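Local coordinates for L-talarate/galactarate dehydratase (Salmonella typhimurium, PDB 2PP3), which catalyses the magnesium-dependent dehydration of L-talarate and galactarate to 5-keto-4-deoxy-D-glucarate, and also epimerises L-talarate to galactarate, at residues D301-G306 and H328-V333. The protein carries 1 engineered substitution. Numbering follows the deposited sequence.
Sequences DAPRVG and HFAMEV. With LGT (L-glucaric acid), chain G.
His328 and Asp301 form the His-Asp pair of the active site, at the ends of successive strands of the enolase-superfamily barrel. His328 is the proton donor/acceptor of the reaction, and Asp301 is thought to raise its basicity. ND1 of His328 donates to OD2 of Asp301 over 2.8 Å. The bond is nearly straight, at 164°. The oxygen lies in the imidazole plane and accepts the bond through its anti lone pair, while the carboxylate is turned 39° from the ring. The CG of His328 stands anti to the backbone N, which carries the ring between Asp301 and the ligand. At the far edge of the ring NE2 is hydrogen-bonded to O3 of L-glucaric acid over 2.7 Å. The imidazole is thus held at both nitrogens, which should fix its rotation. Tyr80 OH gives OD2 of Asp301 a second hydrogen bond.

Arg304 reaches the same ring with an extended chain. Its guanidinium is only 13° from parallel to the imidazole but meets it obliquely, NH1 lying 3.5 Å from CE1 of His328. NH1 is hydrogen-bonded to the carbonyl O of Glu278, a magnesium ligand. CB of Phe329 lies over one face of the imidazole, toward its rim.

The six parallel strands 194-197 to 324-325 belong to the modified TIM barrel, (beta/alpha)7beta, of mandelate racemase relatives. Asp301 follows strand 297-298 and is the N-cap of the short, weakly bonded helix at about 302-305. Helix 331-339 starts just after the loop that carries His328. Where the two helices begin, the contact becomes apolar. CG of Pro303 sits 4.2 Å from CB of Ala330, and CB of Ala302 lies 4.4 Å from CG1 of Val333.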
loop_
_atom_site.group_PDB
_atom_site.type_symbol
_atom_site.label_atom_id
_atom_site.label_comp_id
_atom_site.label_asym_id
_atom_site.label_seq_id
_atom_site.Cartn_x
_atom_site.Cartn_y
_atom_site.Cartn_z
ATOM N N ASP B 301 3.212 -15.031 -6.170
ATOM C CA ASP B 301 2.539 -15.195 -7.453
ATOM C C ASP B 301 1.192 -14.498 -7.257
ATOM O O ASP B 301 0.337 -14.991 -6.524
ATOM C CB ASP B 301 2.367 -16.700 -7.703
ATOM C CG ASP B 301 1.697 -17.021 -9.027
ATOM O OD1 ASP B 301 0.620 -16.457 -9.308
ATOM O OD2 ASP B 301 2.248 -17.861 -9.778
ATOM N N ALA B 302 1.007 -13.341 -7.886
ATOM C CA ALA B 302 -0.238 -12.599 -7.718
ATOM C C ALA B 302 -1.479 -13.464 -7.936
ATOM O O ALA B 302 -2.404 -13.455 -7.120
ATOM C CB ALA B 302 -0.263 -11.377 -8.650
ATOM N N PRO B 303 -1.534 -14.201 -9.052
ATOM C CA PRO B 303 -2.720 -15.037 -9.266
ATOM C C PRO B 303 -2.936 -16.023 -8.111
ATOM O O PRO B 303 -4.052 -16.183 -7.627
ATOM C CB PRO B 303 -2.407 -15.744 -10.579
ATOM C CG PRO B 303 -1.598 -14.714 -11.318
ATOM C CD PRO B 303 -0.662 -14.212 -10.240
ATOM N N ARG B 304 -1.854 -16.649 -7.652
ATOM C CA ARG B 304 -1.934 -17.629 -6.571
ATOM C C ARG B 304 -2.232 -17.115 -5.168
ATOM O O ARG B 304 -2.852 -17.830 -4.379
ATOM C CB ARG B 304 -0.651 -18.456 -6.520
ATOM C CG ARG B 304 -0.637 -19.622 -7.495
ATOM C CD ARG B 304 0.676 -20.379 -7.444
ATOM N NE ARG B 304 0.685 -21.486 -8.393
ATOM C CZ ARG B 304 1.789 -22.083 -8.832
ATOM N NH1 ARG B 304 2.975 -21.675 -8.403
ATOM N NH2 ARG B 304 1.709 -23.082 -9.708
ATOM N N VAL B 305 -1.811 -15.890 -4.849
ATOM C CA VAL B 305 -2.037 -15.360 -3.503
ATOM C C VAL B 305 -3.316 -14.561 -3.325
ATOM O O VAL B 305 -3.562 -14.006 -2.252
ATOM C CB VAL B 305 -0.852 -14.482 -3.022
ATOM C CG1 VAL B 305 0.438 -15.295 -3.045
ATOM C CG2 VAL B 305 -0.737 -13.219 -3.886
ATOM N N GLY B 306 -4.130 -14.492 -4.373
ATOM C CA GLY B 306 -5.373 -13.753 -4.267
ATOM C C GLY B 306 -5.413 -12.444 -5.045
ATOM O O GLY B 306 -6.373 -11.688 -4.918
ATOM N N HIS B 328 6.773 -15.049 -9.539
ATOM C CA HIS B 328 6.729 -16.275 -10.315
ATOM C C HIS B 328 5.693 -16.244 -11.431
ATOM O O HIS B 328 4.547 -15.852 -11.208
ATOM C CB HIS B 328 6.455 -17.455 -9.376
ATOM C CG HIS B 328 6.057 -18.712 -10.081
ATOM N ND1 HIS B 328 4.744 -19.018 -10.369
ATOM C CD2 HIS B 328 6.797 -19.736 -10.566
ATOM C CE1 HIS B 328 4.692 -20.178 -10.999
ATOM N NE2 HIS B 328 5.925 -20.634 -11.133
ATOM N N PHE B 329 6.111 -16.645 -12.632
ATOM C CA PHE B 329 5.212 -16.718 -13.787
ATOM C C PHE B 329 4.538 -15.368 -14.095
ATOM O O PHE B 329 5.064 -14.306 -13.753
ATOM C CB PHE B 329 4.151 -17.799 -13.504
ATOM C CG PHE B 329 3.477 -18.354 -14.732
ATOM C CD1 PHE B 329 4.218 -18.944 -15.748
ATOM C CD2 PHE B 329 2.089 -18.320 -14.851
ATOM C CE1 PHE B 329 3.588 -19.496 -16.870
ATOM C CE2 PHE B 329 1.450 -18.868 -15.964
ATOM C CZ PHE B 329 2.203 -19.459 -16.976
ATOM N N ALA B 330 3.382 -15.442 -14.754
ATOM C CA ALA B 330 2.555 -14.295 -15.143
ATOM C C ALA B 330 3.265 -12.942 -15.279
ATOM O O ALA B 330 2.881 -11.966 -14.628
ATOM C CB ALA B 330 1.381 -14.168 -14.168
ATOM N N MET B 331 4.280 -12.877 -16.138
ATOM C CA MET B 331 5.019 -11.634 -16.322
ATOM C C MET B 331 4.144 -10.467 -16.771
ATOM O O MET B 331 4.481 -9.309 -16.526
ATOM C CB MET B 331 6.175 -11.831 -17.311
ATOM C CG MET B 331 5.781 -12.447 -18.635
ATOM S SD MET B 331 7.197 -12.575 -19.754
ATOM C CE MET B 331 6.468 -11.926 -21.268
ATOM N N GLU B 332 3.020 -10.770 -17.414
ATOM C CA GLU B 332 2.102 -9.733 -17.880
ATOM C C GLU B 332 1.621 -8.866 -16.715
ATOM O O GLU B 332 1.343 -7.676 -16.891
ATOM C CB GLU B 332 0.886 -10.355 -18.578
ATOM C CG GLU B 332 1.168 -11.022 -19.929
ATOM C CD GLU B 332 2.100 -12.226 -19.833
ATOM O OE1 GLU B 332 2.071 -12.939 -18.803
ATOM O OE2 GLU B 332 2.852 -12.470 -20.804
ATOM N N VAL B 333 1.520 -9.469 -15.533
ATOM C CA VAL B 333 1.088 -8.751 -14.340
ATOM C C VAL B 333 2.278 -8.379 -13.456
ATOM O O VAL B 333 2.385 -7.250 -12.977
ATOM C CB VAL B 333 0.111 -9.596 -13.491
ATOM C CG1 VAL B 333 -0.257 -8.847 -12.224
ATOM C CG2 VAL B 333 -1.146 -9.907 -14.297
HETATM O O1A LGT G . 8.876 -21.268 -13.623
HETATM C C1 LGT G . 9.061 -21.766 -12.503
HETATM O O1B LGT G . 9.536 -21.136 -11.532
HETATM C C2 LGT G . 8.688 -23.279 -12.292
HETATM O O2 LGT G . 8.661 -23.623 -10.895
HETATM C C3 LGT G . 7.332 -23.657 -12.907
HETATM O O3 LGT G . 6.285 -23.167 -12.066
HETATM C C4 LGT G . 7.127 -25.187 -13.075
HETATM O O4 LGT G . 7.114 -25.815 -11.774
HETATM C C5 LGT G . 5.826 -25.583 -13.809
HETATM O O5 LGT G . 5.819 -24.955 -15.101
HETATM C C6 LGT G . 5.717 -27.111 -13.998
HETATM O O6A LGT G . 5.044 -27.735 -13.132
HETATM O O6B LGT G . 6.308 -27.634 -14.976
#